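FOG-3 protein (Caenorhabditis elegans, PDB 5TD6) binds RNA and forms a multimer that specifies sperm fate in the nematode, this chain being its BTG/Tob domain. Local coordinates at residues V9-V12 against C13-F17; G33-L36 against V37-S41; P125-V128 against V129-A133. The protein carries 2 engineered substitutions. One frame throughout, in Å; residues are numbered along the deposited sequence.

Contact 1. Residues V9-V12 against C13-F17; sequences VNFV and CRYLF
Val9 begins a turn of helix by taking the amide of Cys13: Cys13 N gives Val9 O a fairly straight bond of 2.9 Å. Alongside it, Val9 CG1 lies 4.0 Å from Cys13 SG. Asn10 does the same for Arg14, whose N reaches Asn10 O at 3.0 Å, and the arginine then comes back over its own acceptor. A bend at chi3 (-68°) turns the chain so that one guanidinium face spreads above both Asn10 O and Phe11 CA. This is the closing turn of helix 2-13 of the BTG domain: after Cys13 the chain keeps helical torsions for a few residues, Leu16 N and Phe17 N sharing Cys13 O. Helix 22-41 backs the turn, with Phe28 against Val12, Cys13 and Leu16. Phe11 receives Arg14 at its rim, NH2 standing 3.7 Å from CD1 near the ring plane, and the two flat groups are almost perpendicular. On Phe11 there is also an offset T-shaped stack, in which Tyr15 turns its edge to the phenylalanine face, centroids 5.8 Å apart and planes at 82°. An alanine in place of Arg14 would take away the plate over Asn10 O, and Phe11 would probably be left freer to shift at the rim that NH2 now meets. In the second subunit, another Arg14 and Ile110 come close to this arginine. Val12 ends the segment with a shorter-range bond, Tyr15 N to Val12 O at 3.1 Å, the amide sitting well above the carbonyl plane. Leu16 CG comes within 3.9 Å of Val12 O.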
loop_
_atom_site.group_PDB
_atom_site.type_symbol
_atom_site.label_atom_id
_atom_site.label_comp_id
_atom_site.label_asym_id
_atom_site.label_seq_id
_atom_site.Cartn_x
_atom_site.Cartn_y
_atom_site.Cartn_z
ATOM N N VAL B 9 0.948 -4.677 7.087
ATOM C CA VAL B 9 1.854 -3.777 7.809
ATOM C C VAL B 9 1.643 -2.335 7.381
ATOM O O VAL B 9 1.635 -1.414 8.207
ATOM C CB VAL B 9 3.327 -4.152 7.579
ATOM C CG1 VAL B 9 4.239 -3.064 8.128
ATOM C CG2 VAL B 9 3.633 -5.496 8.237
ATOM N N ASN B 10 1.449 -2.135 6.088
ATOM C CA ASN B 10 1.307 -0.769 5.594
ATOM C C ASN B 10 -0.049 -0.191 5.996
ATOM O O ASN B 10 -0.158 0.998 6.299
ATOM C CB ASN B 10 1.542 -0.722 4.087
ATOM C CG ASN B 10 3.012 -0.828 3.755
ATOM O OD1 ASN B 10 3.826 -0.830 4.659
ATOM N ND2 ASN B 10 3.357 -0.894 2.482
ATOM N N PHE B 11 -1.069 -1.039 6.043
ATOM C CA PHE B 11 -2.364 -0.621 6.579
ATOM C C PHE B 11 -2.243 -0.066 8.001
ATOM O O PHE B 11 -2.773 1.002 8.316
ATOM C CB PHE B 11 -3.354 -1.792 6.574
ATOM C CG PHE B 11 -4.725 -1.425 7.112
ATOM C CD1 PHE B 11 -5.668 -0.823 6.296
ATOM C CD2 PHE B 11 -5.054 -1.668 8.434
ATOM C CE1 PHE B 11 -6.917 -0.499 6.769
ATOM C CE2 PHE B 11 -6.313 -1.337 8.917
ATOM C CZ PHE B 11 -7.237 -0.744 8.087
ATOM N N VAL B 12 -1.550 -0.801 8.858
ATOM C CA VAL B 12 -1.355 -0.377 10.237
ATOM C C VAL B 12 -0.509 0.903 10.329
ATOM O O VAL B 12 -0.839 1.823 11.083
ATOM C CB VAL B 12 -0.690 -1.495 11.069
ATOM C CG1 VAL B 12 -0.420 -1.014 12.504
ATOM C CG2 VAL B 12 -1.578 -2.741 11.081
ATOM N N CYS B 13 0.577 0.956 9.565
ATOM C CA CYS B 13 1.468 2.111 9.571
ATOM C C CYS B 13 0.824 3.384 9.029
ATOM O O CYS B 13 1.266 4.478 9.375
ATOM C CB CYS B 13 2.740 1.804 8.786
ATOM S SG CYS B 13 3.796 0.631 9.679
ATOM N N ARG B 14 -0.220 3.262 8.207
ATOM C CA ARG B 14 -0.912 4.467 7.732
ATOM C C ARG B 14 -1.629 5.206 8.870
ATOM O O ARG B 14 -2.013 6.372 8.705
ATOM C CB ARG B 14 -1.895 4.138 6.587
ATOM C CG ARG B 14 -1.145 3.877 5.236
ATOM C CD ARG B 14 -2.086 3.846 3.998
ATOM N NE ARG B 14 -3.012 2.698 3.958
ATOM C CZ ARG B 14 -2.706 1.481 3.488
ATOM N NH1 ARG B 14 -1.484 1.210 3.026
ATOM N NH2 ARG B 14 -3.628 0.528 3.468
ATOM N N TYR B 15 -1.800 4.550 10.022
ATOM C CA TYR B 15 -2.282 5.254 11.227
ATOM C C TYR B 15 -1.153 6.003 11.949
ATOM O O TYR B 15 -1.408 6.894 12.786
ATOM C CB TYR B 15 -2.930 4.286 12.221
ATOM C CG TYR B 15 -4.298 3.765 11.823
ATOM C CD1 TYR B 15 -5.441 4.538 11.987
ATOM C CD2 TYR B 15 -4.441 2.488 11.302
ATOM C CE1 TYR B 15 -6.698 4.050 11.628
ATOM C CE2 TYR B 15 -5.688 1.993 10.942
ATOM C CZ TYR B 15 -6.809 2.776 11.103
ATOM O OH TYR B 15 -8.041 2.276 10.742
ATOM N N LEU B 16 0.083 5.619 11.642
ATOM C CA LEU B 16 1.258 6.124 12.336
ATOM C C LEU B 16 1.961 7.233 11.569
ATOM O O LEU B 16 2.549 8.124 12.191
ATOM C CB LEU B 16 2.254 4.982 12.611
ATOM C CG LEU B 16 1.636 3.761 13.317
ATOM C CD1 LEU B 16 2.672 2.669 13.599
ATOM C CD2 LEU B 16 0.921 4.175 14.605
ATOM N N PHE B 17 1.917 7.173 10.236
ATOM C CA PHE B 17 2.685 8.106 9.401
ATOM C C PHE B 17 2.392 9.533 9.787
ATOM O O PHE B 17 1.228 9.922 9.868
ATOM C CB PHE B 17 2.374 7.929 7.906
ATOM C CG PHE B 17 2.839 6.621 7.328
ATOM C CD1 PHE B 17 4.035 6.055 7.727
ATOM C CD2 PHE B 17 2.069 5.964 6.379
ATOM C CE1 PHE B 17 4.464 4.853 7.188
ATOM C CE2 PHE B 17 2.484 4.758 5.834
ATOM C CZ PHE B 17 3.681 4.193 6.242
#

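Contact 2. Residues G33-L36 against V37-S41; sequences GNYL and VSHFS
His39 lies back against Tyr35, one helical turn earlier, and its side chain can be followed outward atom by atom. His39 CB starts 3.3 Å from Tyr35 O, and the same carbon sits over one face of the tyrosine ring as a CH-pi contact, 4.2 Å from the centroid. His39 CG comes next, 4.0 Å from Tyr35 CZ. Beyond it the imidazole passes under the tyrosine hydroxyl: Tyr35 OH stands above the middle of the His39 ring, with ND1 at 3.6 Å. The two rings are nearly parallel, 20° apart, yet slid so far that they hardly overlap. Both side chains have CG anti to the backbone N (chi1 165° for Tyr35, -175° for His39), which carries them out side by side in one direction. Regular i to i+4 bonds run beneath, from Val37, Ser38, His39 and Phe40 back to Gly33, Asn34, Tyr35 and Leu36, in the C-terminal part of helix 22-41. The helix is two-sided here. Leu36 and Phe40 are buried against helix 2-13, meeting Leu8, with Val5 also under Phe40. Leu36 CB lies over the phenylalanine face, 4.3 Å from the centroid, and Leu36 CD2 approaches Phe40 CZ at 3.8 Å. Leu36 O also sits over that face while accepting Phe40 N. On the tyrosine's side a water bridges Tyr35 O and Ser38 OG, the latter at 2.6 Å, and donates to the carbonyl. Ser41 OG bends back to Val37 O at 2.9 Å, arriving above the carbonyl plane.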
loop_
_atom_site.group_PDB
_atom_site.type_symbol
_atom_site.label_atom_id
_atom_site.label_comp_id
_atom_site.label_asym_id
_atom_site.label_seq_id
_atom_site.Cartn_x
_atom_site.Cartn_y
_atom_site.Cartn_z
ATOM N N GLY B 33 6.161 -7.078 10.519
ATOM C CA GLY B 33 6.190 -7.906 9.340
ATOM C C GLY B 33 6.805 -9.251 9.671
ATOM O O GLY B 33 6.286 -10.295 9.293
ATOM N N ASN B 34 7.916 -9.232 10.394
ATOM C CA ASN B 34 8.560 -10.479 10.783
ATOM C C ASN B 34 7.661 -11.338 11.673
ATOM O O ASN B 34 7.514 -12.530 11.415
ATOM C CB ASN B 34 9.893 -10.199 11.478
ATOM C CG ASN B 34 10.901 -9.547 10.548
ATOM O OD1 ASN B 34 10.758 -9.611 9.322
ATOM N ND2 ASN B 34 11.922 -8.912 11.121
ATOM N N TYR B 35 7.053 -10.741 12.703
ATOM C CA TYR B 35 6.124 -11.482 13.558
ATOM C C TYR B 35 5.023 -12.121 12.734
ATOM O O TYR B 35 4.640 -13.265 12.967
ATOM C CB TYR B 35 5.471 -10.594 14.629
ATOM C CG TYR B 35 4.249 -11.252 15.277
ATOM C CD1 TYR B 35 4.387 -12.084 16.389
ATOM C CD2 TYR B 35 2.961 -11.049 14.773
ATOM C CE1 TYR B 35 3.287 -12.692 16.978
ATOM C CE2 TYR B 35 1.852 -11.663 15.351
ATOM C CZ TYR B 35 2.023 -12.478 16.459
ATOM O OH TYR B 35 0.926 -13.078 17.040
ATOM N N LEU B 36 4.485 -11.357 11.797
ATOM C CA LEU B 36 3.337 -11.822 11.032
ATOM C C LEU B 36 3.722 -12.995 10.147
ATOM O O LEU B 36 2.946 -13.945 9.988
ATOM C CB LEU B 36 2.756 -10.694 10.177
ATOM C CG LEU B 36 2.011 -9.603 10.949
ATOM C CD1 LEU B 36 1.463 -8.566 9.987
ATOM C CD2 LEU B 36 0.885 -10.187 11.840
ATOM N N VAL B 37 4.908 -12.914 9.554
ATOM C CA VAL B 37 5.386 -13.998 8.721
ATOM C C VAL B 37 5.463 -15.280 9.548
ATOM O O VAL B 37 4.962 -16.330 9.139
ATOM C CB VAL B 37 6.745 -13.680 8.058
ATOM C CG1 VAL B 37 7.338 -14.939 7.430
ATOM C CG2 VAL B 37 6.561 -12.632 6.983
ATOM N N SER B 38 6.039 -15.182 10.736
ATOM C CA SER B 38 6.102 -16.329 11.632
ATOM C C SER B 38 4.707 -16.855 11.995
ATOM O O SER B 38 4.455 -18.051 11.945
ATOM C CB SER B 38 6.873 -15.950 12.893
ATOM O OG SER B 38 6.418 -16.697 14.010
ATOM N N HIS B 39 3.806 -15.939 12.332
ATOM C CA HIS B 39 2.448 -16.238 12.785
ATOM C C HIS B 39 1.592 -16.852 11.672
ATOM O O HIS B 39 0.704 -17.665 11.943
ATOM C CB HIS B 39 1.811 -14.938 13.319
ATOM C CG HIS B 39 0.452 -15.101 13.941
ATOM N ND1 HIS B 39 0.211 -15.936 15.013
ATOM C CD2 HIS B 39 -0.725 -14.480 13.680
ATOM C CE1 HIS B 39 -1.063 -15.848 15.359
ATOM N NE2 HIS B 39 -1.652 -14.969 14.568
ATOM N N PHE B 40 1.871 -16.469 10.425
ATOM C CA PHE B 40 1.075 -16.901 9.267
ATOM C C PHE B 40 1.576 -18.193 8.603
ATOM O O PHE B 40 0.803 -18.898 7.946
ATOM C CB PHE B 40 1.051 -15.800 8.192
ATOM C CG PHE B 40 0.313 -14.537 8.604
ATOM C CD1 PHE B 40 -0.418 -14.484 9.775
ATOM C CD2 PHE B 40 0.371 -13.408 7.804
ATOM C CE1 PHE B 40 -1.099 -13.329 10.136
ATOM C CE2 PHE B 40 -0.296 -12.252 8.156
ATOM C CZ PHE B 40 -1.037 -12.214 9.321
ATOM N N SER B 41 2.868 -18.476 8.749
ATOM C CA SER B 41 3.531 -19.502 7.936
ATOM C C SER B 41 2.957 -20.911 8.089
ATOM O O SER B 41 2.827 -21.627 7.111
ATOM C CB SER B 41 5.027 -19.546 8.246
ATOM O OG SER B 41 5.727 -18.584 7.473
HETATM O O HOH W 1 4.546 -15.484 15.293
#

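Contact 3. Residues P125-V128 against V129-A133; sequences PEYV and VRTAA
Glu126 and Arg130 run side by side along one flank of their helix and join in a salt bridge at their ends. Arg130 NE gives Glu126 OE2 a bond of 2.7 Å, and NH2 adds a weak one to the same oxygen at 3.0 Å, so a single carboxylate oxygen serves two guanidinium nitrogens. NE approaches Glu126 OE2 from the anti side of the carboxylate, somewhat out of its plane, the two flat groups being turned 55° against each other. The pairing depends on two stretched chains: Glu126 leaves with CG anti to its own N (chi1 172°) and stays extended, while Arg130, whose CG lies beside its N instead, runs straight from CG to NE and comes out level with the acid. Below them Arg130 N bonds Glu126 O. This is the i to i+4 ion pair of a helix, set in the first turns of helix 126-135, whose N-cap position is taken by Pro125. An acid so near the N-terminal end would probably also be favoured by the helix dipole. Val129, whose share of the contact matches theirs, closes the first turn: its N bonds Pro125 O at 3.2 Å in the carbonyl plane, and its CB sits 3.4 Å from Glu126 O. The centre of this contact stands about 29 Å from the centre of the chain, and the helix leans on the second subunit, where Val129 packs on Tyr2 and Val128 on Val37, both of that other chain. Farther on, Thr131 grips Tyr127 O twice, through N at 2.9 Å and OG1 at 2.8 Å, from opposite faces of the carbonyl plane. The same OG1 also lies 3.6 Å from Tyr127 CE2.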
loop_
_atom_site.group_PDB
_atom_site.type_symbol
_atom_site.label_atom_id
_atom_site.label_comp_id
_atom_site.label_asym_id
_atom_site.label_seq_id
_atom_site.Cartn_x
_atom_site.Cartn_y
_atom_site.Cartn_z
ATOM N N PRO B 125 10.215 -0.468 -17.899
ATOM C CA PRO B 125 11.013 -0.155 -19.095
ATOM C C PRO B 125 12.516 -0.103 -18.800
ATOM O O PRO B 125 12.939 0.477 -17.790
ATOM C CB PRO B 125 10.507 1.223 -19.511
ATOM C CG PRO B 125 9.120 1.329 -18.922
ATOM C CD PRO B 125 9.144 0.524 -17.660
ATOM N N GLU B 126 13.307 -0.693 -19.686
ATOM C CA GLU B 126 14.750 -0.831 -19.469
ATOM C C GLU B 126 15.449 0.449 -19.021
ATOM O O GLU B 126 16.269 0.420 -18.090
ATOM C CB GLU B 126 15.427 -1.349 -20.753
ATOM C CG GLU B 126 16.962 -1.304 -20.618
ATOM C CD GLU B 126 17.685 -1.719 -21.862
ATOM O OE1 GLU B 126 17.107 -2.481 -22.658
ATOM O OE2 GLU B 126 18.850 -1.311 -22.032
ATOM N N TYR B 127 15.141 1.576 -19.666
ATOM C CA TYR B 127 15.874 2.803 -19.347
ATOM C C TYR B 127 15.563 3.316 -17.942
ATOM O O TYR B 127 16.404 3.947 -17.319
ATOM C CB TYR B 127 15.585 3.914 -20.342
ATOM C CG TYR B 127 16.673 4.952 -20.361
ATOM C CD1 TYR B 127 17.916 4.650 -20.888
ATOM C CD2 TYR B 127 16.475 6.222 -19.833
ATOM C CE1 TYR B 127 18.932 5.583 -20.916
ATOM C CE2 TYR B 127 17.492 7.170 -19.854
ATOM C CZ TYR B 127 18.716 6.843 -20.398
ATOM O OH TYR B 127 19.744 7.767 -20.435
ATOM N N VAL B 128 14.343 3.076 -17.480
ATOM C CA VAL B 128 13.951 3.414 -16.106
ATOM C C VAL B 128 14.786 2.583 -15.144
ATOM O O VAL B 128 15.347 3.104 -14.182
ATOM C CB VAL B 128 12.430 3.160 -15.869
ATOM C CG1 VAL B 128 12.059 3.239 -14.382
ATOM C CG2 VAL B 128 11.610 4.117 -16.706
ATOM N N VAL B 129 14.908 1.292 -15.447
ATOM C CA VAL B 129 15.689 0.382 -14.623
ATOM C C VAL B 129 17.167 0.785 -14.599
ATOM O O VAL B 129 17.776 0.802 -13.537
ATOM C CB VAL B 129 15.537 -1.089 -15.098
ATOM C CG1 VAL B 129 16.448 -1.994 -14.314
ATOM C CG2 VAL B 129 14.104 -1.543 -14.926
ATOM N N ARG B 130 17.750 1.123 -15.751
ATOM C CA ARG B 130 19.143 1.565 -15.761
ATOM C C ARG B 130 19.281 2.874 -14.998
ATOM O O ARG B 130 20.277 3.109 -14.320
ATOM C CB ARG B 130 19.674 1.764 -17.189
ATOM C CG ARG B 130 19.819 0.488 -17.948
ATOM C CD ARG B 130 20.559 0.678 -19.253
ATOM N NE ARG B 130 20.473 -0.583 -19.971
ATOM C CZ ARG B 130 21.396 -1.533 -19.952
ATOM N NH1 ARG B 130 22.551 -1.347 -19.305
ATOM N NH2 ARG B 130 21.178 -2.656 -20.645
ATOM N N THR B 131 18.280 3.731 -15.134
ATOM C CA THR B 131 18.358 5.063 -14.547
ATOM C C THR B 131 18.384 4.942 -13.025
ATOM O O THR B 131 19.211 5.568 -12.358
ATOM C CB THR B 131 17.197 5.940 -15.022
ATOM O OG1 THR B 131 17.444 6.340 -16.381
ATOM C CG2 THR B 131 17.049 7.178 -14.137
ATOM N N ALA B 132 17.513 4.090 -12.496
ATOM C CA ALA B 132 17.461 3.828 -11.062
ATOM C C ALA B 132 18.769 3.230 -10.587
ATOM O O ALA B 132 19.365 3.703 -9.619
ATOM C CB ALA B 132 16.311 2.900 -10.731
ATOM N N ALA B 133 19.214 2.195 -11.292
ATOM C CA ALA B 133 20.415 1.454 -10.937
ATOM C C ALA B 133 21.607 2.381 -10.803
ATOM O O ALA B 133 22.359 2.316 -9.828
ATOM C CB ALA B 133 20.700 0.377 -11.977
#

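How the contacts relate
From the N terminus the three contacts follow in series; each closes a helical turn, and none nests in or crosses another. Contact 1 ends helix 2-13 and contact 2 lies on the next helix, 22-41. Their centres are about 17 Å apart, yet Val9 bridges them, its CG2 packing on Gly33 and Leu36. Contact 3 comes much later, on helix 126-135, about 29 Å from contact 1 and 33 Å from contact 2, centre to centre. Contacts 1 and 3 both reach the second subunit. Contact 3 ties the C-terminal helix to it, resting there on that copy's Asn34, Val37 and Ser41, positions that belong to contact 2 here.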